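Side-chain contacts in tryptophan halogenase superfamily (Brevundimonas sp. BAL3, PDB 6FRL), which is a flavin-dependent halogenase that prefers bromination over chlorination and probably works, like its relatives, with reduced flavin and halide on an aromatic substrate: residues 429-432 against 436-439; 118-123 against 458-463; 243-248 against 419-424; 362-367 against 440-445. All coordinates share one frame; numbering follows the deposited sequence.

Interaction 1: residues 429-432 against 436-439; sequences ALWT and QFVR
L430 and W431, neighbours on the last turns of helix 422-434, meet the chain as it doubles back through Q436 to V438. L430 holds the middle: its CD2 lies 4.0 Å from Q436 CB and 3.8 Å from V438 CG2, so one methyl branch touches both side chains while the backbone carbonyl of Q436 passes nearby. The amide of Q436 bends off at chi2 (-81°) and leaves this apolar patch; its NE2 is hydrogen-bonded to the carbonyl of A367 in the second subunit. W431 and F437 run side by side in the same direction, and the closest approach is W431 CZ3 to F437 CZ, 3.6 Å. Their ring planes are inclined at 32°, with centroids 5.4 Å apart, an oblique pairing. W431 NE1, at the far side of the indole, donates to the carbonyl of L459. Cutting W431 back to an alanine is likely to leave F437 without its ring partner and the L459 carbonyl without this donor. The arrangement folds the exit of the helix onto its own last turns, with Y454 stacked on W431 and L451 and P447 of helix 447-456 packed against the two aromatic rings.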
# COMPACT_ATOMS: atom_id res chain seq x y z
N ALA B 429 -13.23 7.05 -14.30
CA ALA B 429 -13.02 6.52 -15.67
C ALA B 429 -12.59 5.03 -15.69
O ALA B 429 -13.07 4.27 -16.51
CB ALA B 429 -12.03 7.40 -16.46
N LEU B 430 -11.70 4.62 -14.80
CA LEU B 430 -11.30 3.20 -14.75
C LEU B 430 -12.42 2.34 -14.17
O LEU B 430 -12.57 1.19 -14.57
CB LEU B 430 -10.00 2.97 -14.01
CG LEU B 430 -9.46 1.53 -14.09
CD1 LEU B 430 -9.01 1.14 -15.50
CD2 LEU B 430 -8.35 1.31 -13.07
N TRP B 431 -13.24 2.89 -13.27
CA TRP B 431 -14.34 2.13 -12.70
C TRP B 431 -15.37 1.81 -13.80
O TRP B 431 -15.73 0.64 -13.99
CB TRP B 431 -15.01 2.87 -11.54
CG TRP B 431 -16.32 2.24 -11.13
CD1 TRP B 431 -17.57 2.71 -11.38
CD2 TRP B 431 -16.48 0.98 -10.47
NE1 TRP B 431 -18.50 1.84 -10.89
CE2 TRP B 431 -17.86 0.76 -10.34
CE3 TRP B 431 -15.59 0.01 -10.01
CZ2 TRP B 431 -18.39 -0.39 -9.73
CZ3 TRP B 431 -16.10 -1.13 -9.39
CH2 TRP B 431 -17.49 -1.33 -9.26
N THR B 432 -15.79 2.83 -14.56
CA THR B 432 -16.80 2.62 -15.63
C THR B 432 -16.25 1.80 -16.81
O THR B 432 -16.98 1.05 -17.43
CB THR B 432 -17.46 3.92 -16.15
OG1 THR B 432 -16.59 4.55 -17.06
CG2 THR B 432 -17.79 4.91 -15.00
N GLN B 436 -12.43 -1.65 -11.93
CA GLN B 436 -11.22 -1.70 -11.11
C GLN B 436 -10.93 -0.35 -10.46
O GLN B 436 -11.45 0.71 -10.88
CB GLN B 436 -10.02 -2.15 -11.96
CG GLN B 436 -9.99 -3.65 -12.24
CD GLN B 436 -9.42 -4.43 -11.07
OE1 GLN B 436 -9.53 -3.99 -9.92
NE2 GLN B 436 -8.74 -5.56 -11.36
N PHE B 437 -10.05 -0.40 -9.46
CA PHE B 437 -9.85 0.70 -8.52
C PHE B 437 -8.47 1.29 -8.72
O PHE B 437 -7.49 0.57 -8.70
CB PHE B 437 -10.01 0.18 -7.11
CG PHE B 437 -11.36 -0.42 -6.87
CD1 PHE B 437 -12.47 0.39 -6.65
CD2 PHE B 437 -11.55 -1.80 -6.94
CE1 PHE B 437 -13.72 -0.16 -6.48
CE2 PHE B 437 -12.81 -2.35 -6.76
CZ PHE B 437 -13.90 -1.54 -6.53
N VAL B 438 -8.42 2.60 -8.96
CA VAL B 438 -7.14 3.30 -9.00
C VAL B 438 -6.74 3.49 -7.53
O VAL B 438 -7.55 3.92 -6.69
CB VAL B 438 -7.26 4.68 -9.72
CG1 VAL B 438 -5.95 5.46 -9.61
CG2 VAL B 438 -7.67 4.48 -11.17
N ARG B 439 -5.51 3.14 -7.23
CA ARG B 439 -5.03 3.20 -5.85
C ARG B 439 -3.89 4.20 -5.76
O ARG B 439 -2.84 4.06 -6.42
CB ARG B 439 -4.62 1.80 -5.38
CG ARG B 439 -5.83 0.90 -5.10
CD ARG B 439 -5.47 -0.50 -4.60
NE ARG B 439 -6.42 -1.51 -5.12
CZ ARG B 439 -6.74 -2.67 -4.54
NH1 ARG B 439 -6.20 -3.04 -3.38
NH2 ARG B 439 -7.63 -3.48 -5.13

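Interaction 2: residues 118-123 against 458-463; sequences HYWLKQ and GLYPDH
W120 brings the outer rim of its six-membered ring against the tyrosine ring of Y460, with CZ3 3.6 Å from Y460 CE1 and CH2 3.8 Å from that same carbon. Y460 CE1 sits near the indole plane, at its edge, yet the two planes are inclined at 48° and the centroids are 5.7 Å apart, so the rings cross obliquely. The indole reaches this far because W120 CG stands anti to the backbone N (chi1 -178°), which swings the ring out along the flank of helix 116-125. One residue on, L121 points toward the loop and divides its two methyls between neighbours. L121 CD2 comes 4.0 Å from Y460 CD1, while L121 CD1 lies 3.7 Å from P461 CG and also touches the proline CD, the two side chains crossing at about a right angle. Y460 therefore meets the helix through two neighbouring groups, an aromatic rim and a leucine branch. The loop that carries it starts where G458 closes helix 447-456 in a Schellman motif, and beyond P461 it reaches the subunit boundary, where D462 forms a salt bridge with R373 of the second subunit. Across the contact itself there is no hydrogen bond: the W120 indole N-H goes to the carbonyl of A130 and the Y460 hydroxyl pairs with D455, so the helix and loop meet here through apolar and aromatic surface alone.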
# COMPACT_ATOMS: atom_id res chain seq x y z
N HIS B 118 -17.60 -8.39 -9.70
CA HIS B 118 -17.65 -8.86 -11.11
C HIS B 118 -18.64 -10.00 -11.32
O HIS B 118 -19.46 -9.95 -12.21
CB HIS B 118 -16.26 -9.29 -11.62
CG HIS B 118 -15.26 -8.17 -11.63
ND1 HIS B 118 -15.44 -7.02 -12.37
CD2 HIS B 118 -14.09 -8.00 -10.96
CE1 HIS B 118 -14.41 -6.22 -12.20
NE2 HIS B 118 -13.59 -6.78 -11.33
N TYR B 119 -18.60 -11.00 -10.45
CA TYR B 119 -19.57 -12.08 -10.49
C TYR B 119 -21.00 -11.52 -10.25
O TYR B 119 -21.95 -11.88 -10.98
CB TYR B 119 -19.22 -13.15 -9.46
CG TYR B 119 -17.90 -13.84 -9.69
CD1 TYR B 119 -17.79 -14.94 -10.54
CD2 TYR B 119 -16.74 -13.40 -9.04
CE1 TYR B 119 -16.56 -15.58 -10.75
CE2 TYR B 119 -15.50 -14.03 -9.22
CZ TYR B 119 -15.41 -15.11 -10.07
OH TYR B 119 -14.17 -15.70 -10.24
N TRP B 120 -21.15 -10.62 -9.27
CA TRP B 120 -22.43 -9.96 -9.01
C TRP B 120 -22.94 -9.20 -10.24
O TRP B 120 -24.13 -9.24 -10.55
CB TRP B 120 -22.33 -8.99 -7.83
CG TRP B 120 -23.63 -8.32 -7.50
CD1 TRP B 120 -24.69 -8.84 -6.82
CD2 TRP B 120 -24.01 -7.00 -7.88
NE1 TRP B 120 -25.70 -7.92 -6.73
CE2 TRP B 120 -25.31 -6.78 -7.37
CE3 TRP B 120 -23.37 -5.98 -8.58
CZ2 TRP B 120 -26.01 -5.56 -7.56
CZ3 TRP B 120 -24.06 -4.76 -8.78
CH2 TRP B 120 -25.36 -4.57 -8.27
N LEU B 121 -22.05 -8.51 -10.94
CA LEU B 121 -22.45 -7.82 -12.17
C LEU B 121 -22.91 -8.76 -13.30
O LEU B 121 -23.91 -8.47 -13.95
CB LEU B 121 -21.36 -6.88 -12.67
CG LEU B 121 -21.23 -5.62 -11.81
CD1 LEU B 121 -19.86 -4.98 -11.94
CD2 LEU B 121 -22.35 -4.65 -12.17
N LYS B 122 -22.19 -9.85 -13.52
CA LYS B 122 -22.61 -10.87 -14.48
C LYS B 122 -24.04 -11.32 -14.22
O LYS B 122 -24.89 -11.31 -15.13
CB LYS B 122 -21.69 -12.11 -14.46
CG LYS B 122 -22.27 -13.27 -15.28
CD LYS B 122 -21.25 -14.41 -15.40
CE LYS B 122 -21.73 -15.51 -16.31
NZ LYS B 122 -22.09 -14.93 -17.63
N GLN B 123 -24.32 -11.68 -12.98
CA GLN B 123 -25.66 -12.15 -12.60
C GLN B 123 -26.69 -11.04 -12.73
O GLN B 123 -27.82 -11.26 -13.16
CB GLN B 123 -25.66 -12.75 -11.18
CG GLN B 123 -26.84 -13.67 -10.86
CD GLN B 123 -26.89 -14.95 -11.72
OE1 GLN B 123 -25.87 -15.49 -12.17
NE2 GLN B 123 -28.10 -15.42 -11.96
N GLY B 458 -25.85 3.99 -8.24
CA GLY B 458 -26.20 3.30 -9.46
C GLY B 458 -25.24 3.44 -10.65
O GLY B 458 -25.69 3.32 -11.79
N LEU B 459 -23.95 3.68 -10.40
CA LEU B 459 -22.95 3.74 -11.48
C LEU B 459 -22.16 2.43 -11.58
O LEU B 459 -21.37 2.14 -10.71
CB LEU B 459 -22.01 4.92 -11.27
CG LEU B 459 -20.93 5.09 -12.38
CD1 LEU B 459 -21.53 5.34 -13.78
CD2 LEU B 459 -19.91 6.18 -12.06
N TYR B 460 -22.34 1.69 -12.67
CA TYR B 460 -21.76 0.36 -12.86
C TYR B 460 -20.98 0.29 -14.16
O TYR B 460 -21.32 0.98 -15.10
CB TYR B 460 -22.87 -0.68 -12.92
CG TYR B 460 -23.76 -0.68 -11.70
CD1 TYR B 460 -23.29 -1.19 -10.49
CD2 TYR B 460 -25.05 -0.17 -11.75
CE1 TYR B 460 -24.08 -1.20 -9.35
CE2 TYR B 460 -25.86 -0.18 -10.61
CZ TYR B 460 -25.35 -0.71 -9.41
OH TYR B 460 -26.11 -0.73 -8.27
N PRO B 461 -19.95 -0.58 -14.24
CA PRO B 461 -19.17 -0.70 -15.46
C PRO B 461 -19.91 -1.35 -16.61
O PRO B 461 -20.83 -2.11 -16.36
CB PRO B 461 -17.99 -1.60 -15.06
CG PRO B 461 -18.27 -2.13 -13.72
CD PRO B 461 -19.33 -1.26 -13.10
N ASP B 462 -19.45 -1.09 -17.83
CA ASP B 462 -20.07 -1.62 -19.07
C ASP B 462 -19.73 -3.10 -19.14
O ASP B 462 -20.64 -3.92 -19.27
CB ASP B 462 -19.58 -0.92 -20.37
CG ASP B 462 -18.76 0.38 -20.12
OD1 ASP B 462 -19.28 1.27 -19.41
OD2 ASP B 462 -17.60 0.50 -20.63
N HIS B 463 -18.44 -3.42 -19.05
CA HIS B 463 -18.00 -4.81 -18.91
C HIS B 463 -17.21 -5.12 -17.64
O HIS B 463 -16.24 -4.42 -17.23
CB HIS B 463 -17.28 -5.41 -20.13
CG HIS B 463 -17.64 -6.86 -20.36
ND1 HIS B 463 -16.90 -7.91 -19.85
CD2 HIS B 463 -18.68 -7.42 -21.02
CE1 HIS B 463 -17.46 -9.05 -20.20
NE2 HIS B 463 -18.55 -8.78 -20.91

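Interaction 3: residues 243-248 against 419-424; sequences GRWLPC and PVPETL
W245 lays one face of its indole on P421, and this is the tight part of the contact. P421 CG stands over the centre of the ring system, 3.8 Å from the centroid of the six-membered ring and only 10° off its normal, a clear CH-pi arrangement. The neighbouring methylene adds to it, with P421 CD 3.6 Å from W245 CE3, and the proline N lies over the same face, 3.6 Å from W245 CZ3. With CG beside its own backbone N (chi1 -56°), the tryptophan extends toward the incoming chain and the two side chains meet from opposite directions. At the ring's edge the carbonyl O of P419 lies in the indole plane, 3.7 Å from W245 CE3. The looser side is formed by the P419 ring, which stays farther off and is exposed, and by R244. On the face away from P421, the exposed R244 brings its NE over the rim of the indole, 3.6 Å above the ring plane. A serine at W245 is likely to leave P421 without its aromatic platform and open a gap beneath the proline ring. P421 is the N-cap residue of helix 422-434, so the contact joins the loop between strands 239-241 and 250-257 to the start of that helix. Close by, helix 376-402 packs against P421 through D395, and W242 meets W245 from within the loop.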
# COMPACT_ATOMS: atom_id res chain seq x y z
N GLY B 243 -13.24 25.42 -1.42
CA GLY B 243 -14.65 25.77 -1.68
C GLY B 243 -15.03 25.64 -3.15
O GLY B 243 -16.16 25.35 -3.47
N ARG B 244 -14.06 25.84 -4.03
CA ARG B 244 -14.24 25.63 -5.46
C ARG B 244 -14.68 24.19 -5.81
O ARG B 244 -15.52 24.02 -6.70
CB ARG B 244 -12.95 26.02 -6.21
CG ARG B 244 -11.82 25.01 -6.10
CD ARG B 244 -10.43 25.52 -6.31
NE ARG B 244 -9.79 24.86 -7.44
CZ ARG B 244 -8.47 24.72 -7.62
NH1 ARG B 244 -7.58 25.18 -6.73
NH2 ARG B 244 -8.03 24.10 -8.72
N TRP B 245 -14.14 23.18 -5.12
CA TRP B 245 -14.53 21.78 -5.35
C TRP B 245 -15.79 21.35 -4.59
O TRP B 245 -16.47 20.44 -5.03
CB TRP B 245 -13.43 20.81 -4.94
CG TRP B 245 -12.10 20.99 -5.57
CD1 TRP B 245 -10.92 21.23 -4.91
CD2 TRP B 245 -11.78 20.92 -6.95
NE1 TRP B 245 -9.89 21.33 -5.81
CE2 TRP B 245 -10.39 21.13 -7.07
CE3 TRP B 245 -12.52 20.71 -8.10
CZ2 TRP B 245 -9.72 21.12 -8.30
CZ3 TRP B 245 -11.87 20.70 -9.32
CH2 TRP B 245 -10.48 20.90 -9.41
N LEU B 246 -16.09 21.97 -3.44
CA LEU B 246 -17.19 21.53 -2.57
C LEU B 246 -18.16 22.68 -2.38
O LEU B 246 -17.76 23.74 -1.91
CB LEU B 246 -16.63 21.08 -1.21
CG LEU B 246 -15.78 19.81 -1.32
CD1 LEU B 246 -14.73 19.68 -0.23
CD2 LEU B 246 -16.67 18.58 -1.33
N PRO B 247 -19.44 22.49 -2.76
CA PRO B 247 -20.37 23.64 -2.74
C PRO B 247 -20.68 24.19 -1.33
O PRO B 247 -20.62 25.41 -1.13
CB PRO B 247 -21.64 23.07 -3.37
CG PRO B 247 -21.59 21.60 -3.12
CD PRO B 247 -20.13 21.23 -3.09
N CYS B 248 -20.97 23.29 -0.39
CA CYS B 248 -21.50 23.69 0.91
C CYS B 248 -20.47 24.52 1.70
O CYS B 248 -19.26 24.25 1.67
CB CYS B 248 -22.00 22.49 1.69
SG CYS B 248 -23.38 21.66 0.87
N PRO B 419 -16.94 20.53 -12.36
CA PRO B 419 -15.64 19.87 -12.52
C PRO B 419 -15.09 19.30 -11.19
O PRO B 419 -15.47 19.76 -10.12
CB PRO B 419 -14.74 20.96 -13.11
CG PRO B 419 -15.39 22.24 -12.76
CD PRO B 419 -16.84 22.00 -12.46
N VAL B 420 -14.24 18.28 -11.29
CA VAL B 420 -13.71 17.56 -10.15
C VAL B 420 -12.24 17.32 -10.40
O VAL B 420 -11.80 17.27 -11.54
CB VAL B 420 -14.45 16.21 -9.87
CG1 VAL B 420 -15.96 16.39 -9.85
CG2 VAL B 420 -14.12 15.13 -10.89
N PRO B 421 -11.46 17.16 -9.33
CA PRO B 421 -10.05 16.94 -9.54
C PRO B 421 -9.78 15.79 -10.52
O PRO B 421 -10.56 14.84 -10.59
CB PRO B 421 -9.53 16.61 -8.13
CG PRO B 421 -10.48 17.33 -7.23
CD PRO B 421 -11.81 17.18 -7.90
N GLU B 422 -8.68 15.92 -11.27
CA GLU B 422 -8.18 14.88 -12.18
C GLU B 422 -7.97 13.52 -11.50
O GLU B 422 -8.21 12.48 -12.12
CB GLU B 422 -6.88 15.34 -12.89
CG GLU B 422 -5.93 14.21 -13.34
CD GLU B 422 -5.11 14.54 -14.59
OE1 GLU B 422 -4.63 15.70 -14.73
OE2 GLU B 422 -4.96 13.62 -15.44
N THR B 423 -7.49 13.51 -10.27
CA THR B 423 -7.34 12.26 -9.49
C THR B 423 -8.67 11.44 -9.39
O THR B 423 -8.65 10.21 -9.53
CB THR B 423 -6.83 12.56 -8.07
OG1 THR B 423 -7.50 13.70 -7.58
CG2 THR B 423 -5.34 12.85 -8.10
N LEU B 424 -9.78 12.15 -9.21
CA LEU B 424 -11.11 11.57 -9.18
C LEU B 424 -11.67 11.23 -10.57
O LEU B 424 -12.43 10.24 -10.71
CB LEU B 424 -12.09 12.51 -8.47
CG LEU B 424 -13.51 11.96 -8.27
CD1 LEU B 424 -13.49 10.63 -7.50
CD2 LEU B 424 -14.33 13.00 -7.53

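Interaction 4: residues 362-367 against 440-445; sequences IERLKA and YRWEMF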
# COMPACT_ATOMS: atom_id res chain seq x y z
N ILE B 362 -1.56 11.96 14.70
CA ILE B 362 -0.84 11.46 15.86
C ILE B 362 0.05 10.28 15.53
O ILE B 362 1.17 10.23 15.99
CB ILE B 362 -1.81 11.11 17.01
CG1 ILE B 362 -2.38 12.40 17.60
CG2 ILE B 362 -1.11 10.32 18.11
CD1 ILE B 362 -3.75 12.21 18.23
N GLU B 363 -0.46 9.31 14.78
CA GLU B 363 0.36 8.14 14.40
C GLU B 363 1.59 8.62 13.63
O GLU B 363 2.72 8.18 13.91
CB GLU B 363 -0.45 7.10 13.59
CG GLU B 363 0.33 5.83 13.12
CD GLU B 363 1.37 5.19 14.12
OE1 GLU B 363 0.98 4.63 15.19
OE2 GLU B 363 2.61 5.26 13.86
N ARG B 364 1.38 9.56 12.72
CA ARG B 364 2.44 10.11 11.89
C ARG B 364 3.50 10.88 12.73
O ARG B 364 4.70 10.73 12.49
CB ARG B 364 1.80 10.97 10.80
CG ARG B 364 2.68 11.40 9.68
CD ARG B 364 1.85 12.13 8.61
NE ARG B 364 1.03 11.18 7.86
CZ ARG B 364 -0.31 11.17 7.78
NH1 ARG B 364 -1.06 12.09 8.37
NH2 ARG B 364 -0.89 10.21 7.05
N LEU B 365 3.05 11.65 13.72
CA LEU B 365 3.95 12.37 14.62
C LEU B 365 4.86 11.43 15.38
O LEU B 365 6.07 11.68 15.47
CB LEU B 365 3.16 13.23 15.63
CG LEU B 365 3.97 13.95 16.72
CD1 LEU B 365 5.13 14.73 16.14
CD2 LEU B 365 3.06 14.86 17.51
N LYS B 366 4.28 10.36 15.93
CA LYS B 366 5.07 9.29 16.57
C LYS B 366 6.05 8.59 15.61
O LYS B 366 7.22 8.43 15.93
CB LYS B 366 4.15 8.27 17.24
CG LYS B 366 3.37 8.85 18.43
CD LYS B 366 2.70 7.79 19.29
CE LYS B 366 1.49 7.18 18.60
NZ LYS B 366 1.00 6.01 19.37
N ALA B 367 5.58 8.20 14.42
CA ALA B 367 6.47 7.53 13.44
C ALA B 367 7.65 8.42 12.95
O ALA B 367 8.72 7.92 12.60
CB ALA B 367 5.63 7.01 12.25
N TYR B 440 -4.12 5.24 -4.98
CA TYR B 440 -3.08 6.20 -4.65
C TYR B 440 -2.55 5.88 -3.26
O TYR B 440 -3.07 5.00 -2.54
CB TYR B 440 -3.65 7.61 -4.75
CG TYR B 440 -4.25 7.99 -6.10
CD1 TYR B 440 -3.45 8.11 -7.25
CD2 TYR B 440 -5.62 8.25 -6.25
CE1 TYR B 440 -3.99 8.47 -8.49
CE2 TYR B 440 -6.17 8.63 -7.48
CZ TYR B 440 -5.35 8.74 -8.60
OH TYR B 440 -5.90 9.10 -9.81
N ARG B 441 -1.50 6.57 -2.85
CA ARG B 441 -0.95 6.41 -1.49
C ARG B 441 -1.87 7.20 -0.54
O ARG B 441 -2.47 8.23 -0.94
CB ARG B 441 0.49 6.94 -1.35
CG ARG B 441 1.49 6.43 -2.39
CD ARG B 441 2.79 7.23 -2.39
NE ARG B 441 2.67 8.63 -2.87
CZ ARG B 441 3.40 9.67 -2.44
NH1 ARG B 441 4.34 9.53 -1.50
NH2 ARG B 441 3.19 10.89 -2.95
N TRP B 442 -1.96 6.69 0.69
CA TRP B 442 -2.56 7.43 1.82
C TRP B 442 -4.10 7.54 1.80
O TRP B 442 -4.67 8.47 2.38
CB TRP B 442 -1.88 8.81 2.01
CG TRP B 442 -0.38 8.67 2.13
CD1 TRP B 442 0.58 9.12 1.25
CD2 TRP B 442 0.32 8.01 3.17
NE1 TRP B 442 1.83 8.79 1.71
CE2 TRP B 442 1.70 8.10 2.88
CE3 TRP B 442 -0.09 7.35 4.35
CZ2 TRP B 442 2.67 7.55 3.71
CZ3 TRP B 442 0.87 6.81 5.20
CH2 TRP B 442 2.25 6.91 4.87
N GLU B 443 -4.75 6.57 1.16
CA GLU B 443 -6.21 6.47 1.13
C GLU B 443 -6.71 6.07 2.52
O GLU B 443 -6.30 5.06 3.07
CB GLU B 443 -6.67 5.37 0.15
CG GLU B 443 -6.26 5.50 -1.31
CD GLU B 443 -7.23 6.31 -2.18
OE1 GLU B 443 -6.98 6.33 -3.38
OE2 GLU B 443 -8.21 6.91 -1.69
N MET B 444 -7.63 6.85 3.08
CA MET B 444 -8.31 6.48 4.30
C MET B 444 -9.37 5.41 3.99
O MET B 444 -9.62 4.52 4.84
CB MET B 444 -8.98 7.69 4.88
CG MET B 444 -9.66 7.44 6.22
SD MET B 444 -9.91 9.01 7.09
CE MET B 444 -8.22 9.36 7.61
N PHE B 445 -9.94 5.50 2.77
CA PHE B 445 -11.02 4.66 2.31
C PHE B 445 -10.55 3.67 1.28
O PHE B 445 -10.02 4.04 0.25
CB PHE B 445 -12.13 5.55 1.74
CG PHE B 445 -12.75 6.41 2.79
CD1 PHE B 445 -13.63 5.85 3.71
CD2 PHE B 445 -12.34 7.72 2.95
CE1 PHE B 445 -14.15 6.61 4.74
CE2 PHE B 445 -12.88 8.49 3.96
CZ PHE B 445 -13.79 7.93 4.86
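Helix 354-367 faces the loop between helices 422-434 and 447-456 across a narrow contact carried by two side chains, R364 and W442. R364 leaves the helix with CG trans to its own N (chi1 -168°) and turns at chi3, which carries the guanidinium toward the indole. The closest approach is R364 NH2 to W442 CE3, 4.0 Å, with that carbon near the guanidinium plane, at its edge. Guanidinium and indole planes stand 85° apart, so the groups do not lie flat on each other. R364 CZ is 5.5 Å from the centroid of the six-membered ring, 25° off its normal: a long cation-pi geometry, at most weakly attractive. W442 has a positive phi, consistent with a tight turn; its side chain points toward the helix. Within the loop, the backbone N of Y440 makes a weak hydrogen bond to E443 OE1, which also forms a salt bridge with K427. The firmer partners of R364 are on helix 376-402, where NH2 forms a salt bridge with E389 and NE bonds to Q385. Its charge is probably balanced chiefly by E389, and the indole adds little more than a polarisable neighbour beside an arginine fixed by other bonds.

From the N terminus, helix 116-125 comes first, and its partner loop 458-463 lies far along the chain, so interaction 2 closes the widest loop and encloses the other three. Interaction 3 joins loop 243-248 to the start of helix 422-434, while interaction 4 ties helix 354-367 to loop 440-445; these two cross, their segments alternating along the chain. Interaction 1, at the other end of helix 422-434, closes a short turn lying within the span of interaction 4 and after interaction 3 is complete. In space interactions 1 and 2 touch, as do 3 and 4 through the T423 carbonyl and Y440 hydroxyl and, loosely, 1 and 4. Interactions 1, 2 and 4 also reach the second subunit.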